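Local coordinates for protein metal-independent carbonic anhydrase (Nostoc sp. PCC 7120 = FACHB-418, PDB 7C5W) that catalyses the hydration of carbon dioxide to bicarbonate without any metal cofactor, working as a homotetramer built from two dimers, at residues A[76-81]-A[94-98]; A[84-88]-A[104-108]; A[150-156]-A[169-175]. One frame throughout, in Å; residues are numbered along the deposited sequence.

Interaction 1: residues A[76-81]-A[94-98]; sequences FKPTLA and ALAYF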
# COMPACT_ATOMS: atom_id res chain seq x y z
N PHE A 76 5.71 -19.31 -5.01
CA PHE A 76 5.39 -20.10 -6.23
C PHE A 76 5.13 -21.56 -5.84
O PHE A 76 6.08 -22.30 -5.49
CB PHE A 76 6.53 -19.97 -7.24
CG PHE A 76 6.26 -20.57 -8.59
CD1 PHE A 76 4.97 -20.81 -9.03
CD2 PHE A 76 7.31 -20.87 -9.45
CE1 PHE A 76 4.73 -21.36 -10.28
CE2 PHE A 76 7.07 -21.42 -10.70
CZ PHE A 76 5.79 -21.66 -11.12
N LYS A 77 3.85 -21.96 -5.87
CA LYS A 77 3.46 -23.39 -5.77
C LYS A 77 2.94 -23.81 -7.14
O LYS A 77 1.79 -23.55 -7.48
CB LYS A 77 2.44 -23.62 -4.64
CG LYS A 77 2.14 -25.09 -4.36
CD LYS A 77 0.94 -25.58 -5.12
CE LYS A 77 1.08 -26.96 -5.72
NZ LYS A 77 0.08 -27.17 -6.79
N PRO A 78 3.82 -24.42 -7.98
CA PRO A 78 3.45 -24.83 -9.33
C PRO A 78 2.41 -25.97 -9.36
O PRO A 78 2.32 -26.71 -8.40
CB PRO A 78 4.77 -25.29 -9.95
CG PRO A 78 5.84 -24.70 -9.06
CD PRO A 78 5.22 -24.71 -7.68
N THR A 79 1.64 -26.06 -10.45
CA THR A 79 0.57 -27.08 -10.64
C THR A 79 1.12 -28.48 -10.32
O THR A 79 0.55 -29.13 -9.41
CB THR A 79 -0.00 -27.07 -12.06
OG1 THR A 79 -0.20 -25.72 -12.49
CG2 THR A 79 -1.31 -27.82 -12.15
N LEU A 80 2.19 -28.91 -11.01
CA LEU A 80 2.65 -30.33 -11.05
C LEU A 80 3.97 -30.51 -10.29
O LEU A 80 4.75 -31.38 -10.71
CB LEU A 80 2.82 -30.76 -12.52
CG LEU A 80 1.55 -30.76 -13.36
CD1 LEU A 80 1.78 -31.45 -14.70
CD2 LEU A 80 0.41 -31.43 -12.62
N ALA A 81 4.20 -29.74 -9.22
CA ALA A 81 5.40 -29.82 -8.36
C ALA A 81 5.20 -30.91 -7.29
O ALA A 81 4.15 -30.87 -6.64
CB ALA A 81 5.65 -28.47 -7.73
N ALA A 94 12.14 -22.28 -10.13
CA ALA A 94 11.13 -21.85 -11.13
C ALA A 94 11.56 -22.34 -12.52
O ALA A 94 10.74 -22.97 -13.20
CB ALA A 94 10.95 -20.35 -11.09
N LEU A 95 12.81 -22.05 -12.91
CA LEU A 95 13.42 -22.53 -14.17
C LEU A 95 13.25 -24.05 -14.29
O LEU A 95 12.69 -24.53 -15.30
CB LEU A 95 14.90 -22.14 -14.17
CG LEU A 95 15.63 -22.39 -15.48
CD1 LEU A 95 14.95 -21.66 -16.63
CD2 LEU A 95 17.09 -21.97 -15.36
N ALA A 96 13.73 -24.77 -13.27
CA ALA A 96 13.69 -26.24 -13.21
C ALA A 96 12.25 -26.71 -13.49
O ALA A 96 12.06 -27.62 -14.30
CB ALA A 96 14.18 -26.70 -11.86
N TYR A 97 11.26 -26.11 -12.84
CA TYR A 97 9.85 -26.54 -12.99
C TYR A 97 9.46 -26.49 -14.47
O TYR A 97 8.78 -27.42 -14.94
CB TYR A 97 8.89 -25.70 -12.15
CG TYR A 97 7.45 -26.00 -12.46
CD1 TYR A 97 6.86 -27.17 -12.00
CD2 TYR A 97 6.69 -25.17 -13.27
CE1 TYR A 97 5.55 -27.49 -12.30
CE2 TYR A 97 5.37 -25.47 -13.58
CZ TYR A 97 4.80 -26.63 -13.09
OH TYR A 97 3.50 -26.94 -13.38
N PHE A 98 9.86 -25.43 -15.17
CA PHE A 98 9.38 -25.11 -16.54
C PHE A 98 10.11 -25.95 -17.59
O PHE A 98 9.43 -26.42 -18.53
CB PHE A 98 9.47 -23.61 -16.80
CG PHE A 98 8.34 -22.83 -16.17
CD1 PHE A 98 7.03 -23.11 -16.50
CD2 PHE A 98 8.60 -21.86 -15.21
CE1 PHE A 98 5.99 -22.42 -15.91
CE2 PHE A 98 7.55 -21.18 -14.62
CZ PHE A 98 6.25 -21.45 -14.97
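Tyr97 and Phe76 reach toward each other because both carry CG anti to the backbone N (chi1 172° in Tyr97, -173° in Phe76), which swings the phenol off the helix and the phenyl ring off the end of the strand into one shared space. Pro78 meets the phenol from above: its CB lies over the centre of the Tyr97 ring, 3.3 Å from the centroid and close to the ring normal, a CH-pi contact. CG of Pro78 also lies over the centre of the Phe76 face, so neighbouring atoms of the pyrrolidine meet both rings. These rings themselves form an offset edge-to-face pair, the edge of Phe76 turned toward the face of Tyr97 with centroids 6.0 Å apart and planes at 81°. Phe98 completes an aromatic cluster; its ring lies near parallel to that of Phe76 but slid aside, CZ of Phe76 coming 3.9 Å from CZ of Phe98. At the edge of the Phe76 ring, CD2 packs 4.0 Å from CB of Ala94.

The far end of the phenol reaches the type I turn Pro78 to Ala81. There the backbone N of Leu80 donates a weak hydrogen bond of 3.3 Å to OH of Tyr97. Thr79 and Tyr97 both bind hydrogencarbonate, and their side chains come close here, with CB of Thr79 3.7 Å from OH of Tyr97; the threonine hydroxyl is hydrogen-bonded to Ser172. The contact thus brings two hydrogencarbonate-binding residues together and probably shapes part of the active site. It packs helix 91-99 against the end of strand 75-77, outermost in the sheet of this chain. Strand 165-173 lies beside that strand, Phe76 stacking on His170, while helix 52-66 backs Ala94 through Ile63.

Interaction 2: residues A[84-88]-A[104-108]; sequences PRTFR and AFPED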
# COMPACT_ATOMS: atom_id res chain seq x y z
N PRO A 84 8.00 -33.23 -1.99
CA PRO A 84 9.21 -32.72 -1.34
C PRO A 84 9.59 -31.29 -1.78
O PRO A 84 9.90 -30.47 -0.92
CB PRO A 84 10.31 -33.72 -1.76
CG PRO A 84 9.57 -34.89 -2.39
CD PRO A 84 8.26 -34.35 -2.90
N ARG A 85 9.57 -31.02 -3.09
CA ARG A 85 10.03 -29.74 -3.70
C ARG A 85 8.81 -28.97 -4.21
O ARG A 85 8.74 -28.66 -5.43
CB ARG A 85 11.05 -30.04 -4.81
CG ARG A 85 12.41 -30.49 -4.28
CD ARG A 85 13.25 -31.27 -5.28
NE ARG A 85 13.91 -32.40 -4.63
CZ ARG A 85 13.52 -33.67 -4.73
NH1 ARG A 85 12.48 -34.00 -5.47
NH2 ARG A 85 14.19 -34.61 -4.09
N THR A 86 7.87 -28.70 -3.30
CA THR A 86 6.53 -28.12 -3.57
C THR A 86 6.66 -26.62 -3.85
O THR A 86 6.03 -26.13 -4.81
CB THR A 86 5.59 -28.37 -2.39
OG1 THR A 86 5.44 -29.78 -2.22
CG2 THR A 86 4.24 -27.71 -2.58
N PHE A 87 7.46 -25.91 -3.05
CA PHE A 87 7.55 -24.43 -3.06
C PHE A 87 8.84 -23.99 -3.76
O PHE A 87 9.92 -24.26 -3.25
CB PHE A 87 7.40 -23.92 -1.63
CG PHE A 87 6.14 -24.40 -0.96
CD1 PHE A 87 4.89 -23.95 -1.40
CD2 PHE A 87 6.18 -25.32 0.07
CE1 PHE A 87 3.72 -24.41 -0.82
CE2 PHE A 87 5.01 -25.78 0.66
CZ PHE A 87 3.78 -25.31 0.22
N ARG A 88 8.70 -23.32 -4.91
CA ARG A 88 9.83 -22.83 -5.73
C ARG A 88 10.09 -21.37 -5.38
O ARG A 88 9.73 -20.48 -6.17
CB ARG A 88 9.54 -23.06 -7.22
CG ARG A 88 9.27 -24.52 -7.59
CD ARG A 88 10.30 -25.51 -7.04
NE ARG A 88 9.87 -26.90 -7.21
CZ ARG A 88 10.08 -27.63 -8.30
NH1 ARG A 88 10.71 -27.12 -9.34
NH2 ARG A 88 9.64 -28.88 -8.35
N ALA A 104 19.16 -30.99 -9.00
CA ALA A 104 18.65 -30.55 -7.68
C ALA A 104 17.11 -30.63 -7.64
O ALA A 104 16.54 -30.60 -6.52
CB ALA A 104 19.13 -29.16 -7.36
N PHE A 105 16.46 -30.72 -8.81
CA PHE A 105 15.00 -30.95 -8.94
C PHE A 105 14.78 -32.15 -9.85
O PHE A 105 14.35 -32.02 -10.99
CB PHE A 105 14.30 -29.67 -9.42
CG PHE A 105 14.54 -28.47 -8.53
CD1 PHE A 105 13.81 -28.28 -7.37
CD2 PHE A 105 15.49 -27.52 -8.84
CE1 PHE A 105 14.02 -27.19 -6.54
CE2 PHE A 105 15.70 -26.43 -8.02
CZ PHE A 105 14.97 -26.25 -6.87
N PRO A 106 15.08 -33.37 -9.35
CA PRO A 106 15.20 -34.56 -10.19
C PRO A 106 13.87 -34.98 -10.83
O PRO A 106 13.93 -35.65 -11.84
CB PRO A 106 15.66 -35.68 -9.25
CG PRO A 106 16.02 -35.01 -7.94
CD PRO A 106 15.32 -33.66 -7.93
N GLU A 107 12.74 -34.61 -10.22
CA GLU A 107 11.38 -35.06 -10.63
C GLU A 107 10.83 -34.14 -11.73
O GLU A 107 9.71 -34.40 -12.20
CB GLU A 107 10.46 -35.11 -9.41
N ASP A 108 11.60 -33.13 -12.15
CA ASP A 108 11.17 -32.07 -13.10
C ASP A 108 11.62 -32.42 -14.53
O ASP A 108 12.81 -32.23 -14.85
CB ASP A 108 11.70 -30.69 -12.70
CG ASP A 108 11.12 -30.12 -11.40
OD1 ASP A 108 10.17 -30.72 -10.85
OD2 ASP A 108 11.64 -29.09 -10.95
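Arg88 and Asp108 form the ionic part of the contact, a salt bridge between two loops. The guanidinium grips the carboxylate end-on, with NH1 of Arg88 2.7 Å from OD2 of Asp108 and NH2 of Arg88 3.1 Å from OD1. The second bond is nearly straight (176°) and uses the syn lone pair of OD1; the two flat groups are nearly coplanar, their planes 21° apart.

Further hydrogen bonds fix the arginine. The carbonyl O of Arg85, in the same loop, takes NE and NH2 of Arg88 side-on, NE at 2.7 Å, and NH1 also bonds to O of Gly93 in helix 91-99. The bend at chi2 (-48°) folds the chain back toward the Arg85 carbonyl.

Van der Waals packing supplies the rest. CD1 of Phe105 lies over one face of the Arg88 guanidinium, the ring plane not far from parallel with it, and CD of Arg85 comes 3.7 Å from the same CD1. CD of Pro106 covers the Arg85 guanidinium over its centre.

A leucine in place of Arg88 would probably leave the Asp108 carboxylate without its ionic mate and the Arg85 carbonyl without these two donors. With the Arg88 side chain against Tyr97 of the hydrogencarbonate site, this combination of charge pairing and carbonyl anchoring probably holds the arginine in a set orientation beside the active site.

Interaction 3: residues A[150-156]-A[169-175]; sequences TVDKTWQ and THHSSLP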
# COMPACT_ATOMS: atom_id res chain seq x y z
N THR A 150 -6.92 -27.63 -17.52
CA THR A 150 -7.55 -26.55 -16.72
C THR A 150 -6.91 -26.55 -15.33
O THR A 150 -6.84 -27.63 -14.71
CB THR A 150 -9.08 -26.71 -16.73
OG1 THR A 150 -9.51 -26.51 -18.07
CG2 THR A 150 -9.80 -25.73 -15.84
N VAL A 151 -6.44 -25.38 -14.88
CA VAL A 151 -5.90 -25.19 -13.50
C VAL A 151 -6.73 -24.11 -12.79
O VAL A 151 -7.28 -23.22 -13.47
CB VAL A 151 -4.41 -24.80 -13.55
CG1 VAL A 151 -3.56 -25.94 -14.09
CG2 VAL A 151 -4.17 -23.53 -14.34
N ASP A 152 -6.79 -24.20 -11.46
CA ASP A 152 -7.23 -23.10 -10.56
C ASP A 152 -5.99 -22.29 -10.19
O ASP A 152 -5.10 -22.89 -9.54
CB ASP A 152 -7.89 -23.67 -9.31
CG ASP A 152 -9.00 -24.67 -9.59
OD1 ASP A 152 -9.72 -24.48 -10.60
OD2 ASP A 152 -9.16 -25.61 -8.77
N LYS A 153 -5.91 -21.01 -10.58
CA LYS A 153 -4.67 -20.20 -10.46
C LYS A 153 -4.91 -18.89 -9.69
O LYS A 153 -5.80 -18.10 -10.09
CB LYS A 153 -4.09 -19.84 -11.82
CG LYS A 153 -2.62 -19.42 -11.77
CD LYS A 153 -2.00 -19.22 -13.11
CE LYS A 153 -1.91 -20.48 -13.94
NZ LYS A 153 -0.84 -21.38 -13.46
N THR A 154 -4.05 -18.64 -8.69
CA THR A 154 -3.90 -17.34 -7.99
C THR A 154 -2.55 -16.71 -8.37
O THR A 154 -1.54 -17.39 -8.20
CB THR A 154 -4.00 -17.52 -6.48
OG1 THR A 154 -5.28 -18.08 -6.24
CG2 THR A 154 -3.82 -16.22 -5.72
N TRP A 155 -2.56 -15.47 -8.88
CA TRP A 155 -1.36 -14.62 -9.09
C TRP A 155 -1.41 -13.41 -8.15
O TRP A 155 -2.52 -12.90 -7.89
CB TRP A 155 -1.30 -14.10 -10.53
CG TRP A 155 -0.65 -15.01 -11.52
CD1 TRP A 155 0.58 -15.59 -11.44
CD2 TRP A 155 -1.19 -15.38 -12.80
NE1 TRP A 155 0.83 -16.31 -12.58
CE2 TRP A 155 -0.24 -16.20 -13.42
CE3 TRP A 155 -2.38 -15.09 -13.47
CZ2 TRP A 155 -0.45 -16.76 -14.69
CZ3 TRP A 155 -2.59 -15.63 -14.72
CH2 TRP A 155 -1.63 -16.46 -15.32
N GLN A 156 -0.25 -12.92 -7.72
CA GLN A 156 -0.13 -11.56 -7.12
C GLN A 156 0.96 -10.80 -7.88
O GLN A 156 2.07 -11.33 -7.98
CB GLN A 156 0.17 -11.62 -5.63
CG GLN A 156 0.07 -10.27 -4.94
CD GLN A 156 0.40 -10.34 -3.46
OE1 GLN A 156 0.35 -9.35 -2.74
NE2 GLN A 156 0.76 -11.52 -3.00
N THR A 169 3.64 -13.88 -6.14
CA THR A 169 2.79 -15.01 -5.68
C THR A 169 2.17 -15.71 -6.90
O THR A 169 1.61 -15.03 -7.75
CB THR A 169 1.68 -14.56 -4.71
OG1 THR A 169 2.23 -13.77 -3.66
CG2 THR A 169 0.95 -15.74 -4.10
N HIS A 170 2.26 -17.04 -6.92
CA HIS A 170 1.79 -17.93 -8.01
C HIS A 170 1.42 -19.29 -7.42
O HIS A 170 2.32 -20.10 -7.19
CB HIS A 170 2.88 -18.04 -9.09
CG HIS A 170 2.41 -18.67 -10.36
ND1 HIS A 170 1.25 -19.40 -10.44
CD2 HIS A 170 2.96 -18.68 -11.59
CE1 HIS A 170 1.09 -19.84 -11.67
NE2 HIS A 170 2.13 -19.42 -12.39
N HIS A 171 0.14 -19.50 -7.13
CA HIS A 171 -0.40 -20.78 -6.63
C HIS A 171 -1.29 -21.37 -7.73
O HIS A 171 -2.31 -20.74 -8.05
CB HIS A 171 -1.12 -20.55 -5.30
CG HIS A 171 -1.52 -21.79 -4.57
ND1 HIS A 171 -1.51 -21.86 -3.19
CD2 HIS A 171 -1.99 -22.98 -5.00
CE1 HIS A 171 -1.94 -23.04 -2.81
NE2 HIS A 171 -2.24 -23.75 -3.90
N SER A 172 -0.90 -22.52 -8.28
CA SER A 172 -1.62 -23.26 -9.35
C SER A 172 -1.95 -24.67 -8.83
O SER A 172 -1.06 -25.30 -8.25
CB SER A 172 -0.80 -23.31 -10.60
OG SER A 172 -1.61 -23.55 -11.74
N SER A 173 -3.19 -25.12 -9.02
CA SER A 173 -3.69 -26.44 -8.56
C SER A 173 -4.65 -27.06 -9.59
O SER A 173 -5.50 -26.32 -10.18
CB SER A 173 -4.34 -26.32 -7.20
OG SER A 173 -5.46 -25.44 -7.24
N LEU A 174 -4.54 -28.37 -9.78
CA LEU A 174 -5.51 -29.16 -10.57
C LEU A 174 -6.85 -29.11 -9.84
O LEU A 174 -6.89 -29.20 -8.62
CB LEU A 174 -5.01 -30.60 -10.73
CG LEU A 174 -3.75 -30.76 -11.59
CD1 LEU A 174 -3.27 -32.20 -11.57
CD2 LEU A 174 -4.00 -30.29 -13.02
N PRO A 175 -7.98 -28.94 -10.57
CA PRO A 175 -9.30 -28.95 -9.94
C PRO A 175 -9.50 -30.24 -9.12
O PRO A 175 -9.22 -31.31 -9.64
CB PRO A 175 -10.26 -28.86 -11.13
CG PRO A 175 -9.43 -28.17 -12.22
CD PRO A 175 -8.03 -28.70 -12.02
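Asp152 to Gln156 pair with Thr169 to Ser173 as antiparallel strands, their axes 4.6 Å apart at closest and their directions 179° from each other. They belong to the beta hairpin of strands 148-159 and 165-173, within the mixed sheet of the chain. Asp152 with Ser173, Thr154 with His171 and Gln156 with Thr169 are hydrogen-bonded pairs; at the middle one, N of Thr154 donates to O of His171 over 2.8 Å. Lys153 with Ser172 and Trp155 with His170 are the non-hydrogen-bonded pairs between them.

The side chains of these last four residues share one face of the sheet. Trp155 turns an edge toward the face of His170, its NE1 above the centre of the imidazole, with the planes at 56°. Lys153 runs out past the same ring and bends at chi3 and chi4, which carries its ammonium to Ser172: NZ of Lys153 donates to OG of Ser172 at 2.9 Å. That hydroxyl is also bonded to Thr79 of the hydrogencarbonate site, making Ser172 a second-shell residue that probably positions the threonine, and the lysine charge may polarise the serine oxygen.

The opposite face, carrying Asp152, Thr154, Gln156, Thr169, His171 and Ser173, meets the second subunit, where His171 of that subunit takes OG1 of Thr154 at ND1 and OG of Ser173 at NE2, and Thr134 of that subunit bonds through OG1 to NE2 of Gln156. Gln156 and Thr169 pack closely, CB to CB at 3.4 Å. The extended Gln156 side chain lays the same NE2 2.8 Å from OG1 of Thr169 in a weak hydrogen bond bent to 127°.

Overall arrangement
From the N terminus, the chain passes two long helices before strand 75-77, where interaction 1 opens; interaction 2 opens next, at 84-88. Interaction 1 closes first, when helix 91-99 returns to the strand end, and interaction 2 closes at 104-108, so the two loops cross. They also touch, the backbone O of Phe76 lying 2.9 Å from N of Arg88. Interaction 3 follows in series and closes the hairpin of strands 148-159 and 165-173. It joins interaction 1 through neighbouring strands of one sheet, whereas interactions 2 and 3 do not touch. Together they tie the surface loops, helix 91-99 and the sheet around the hydrogencarbonate site, and all three reach the second subunit.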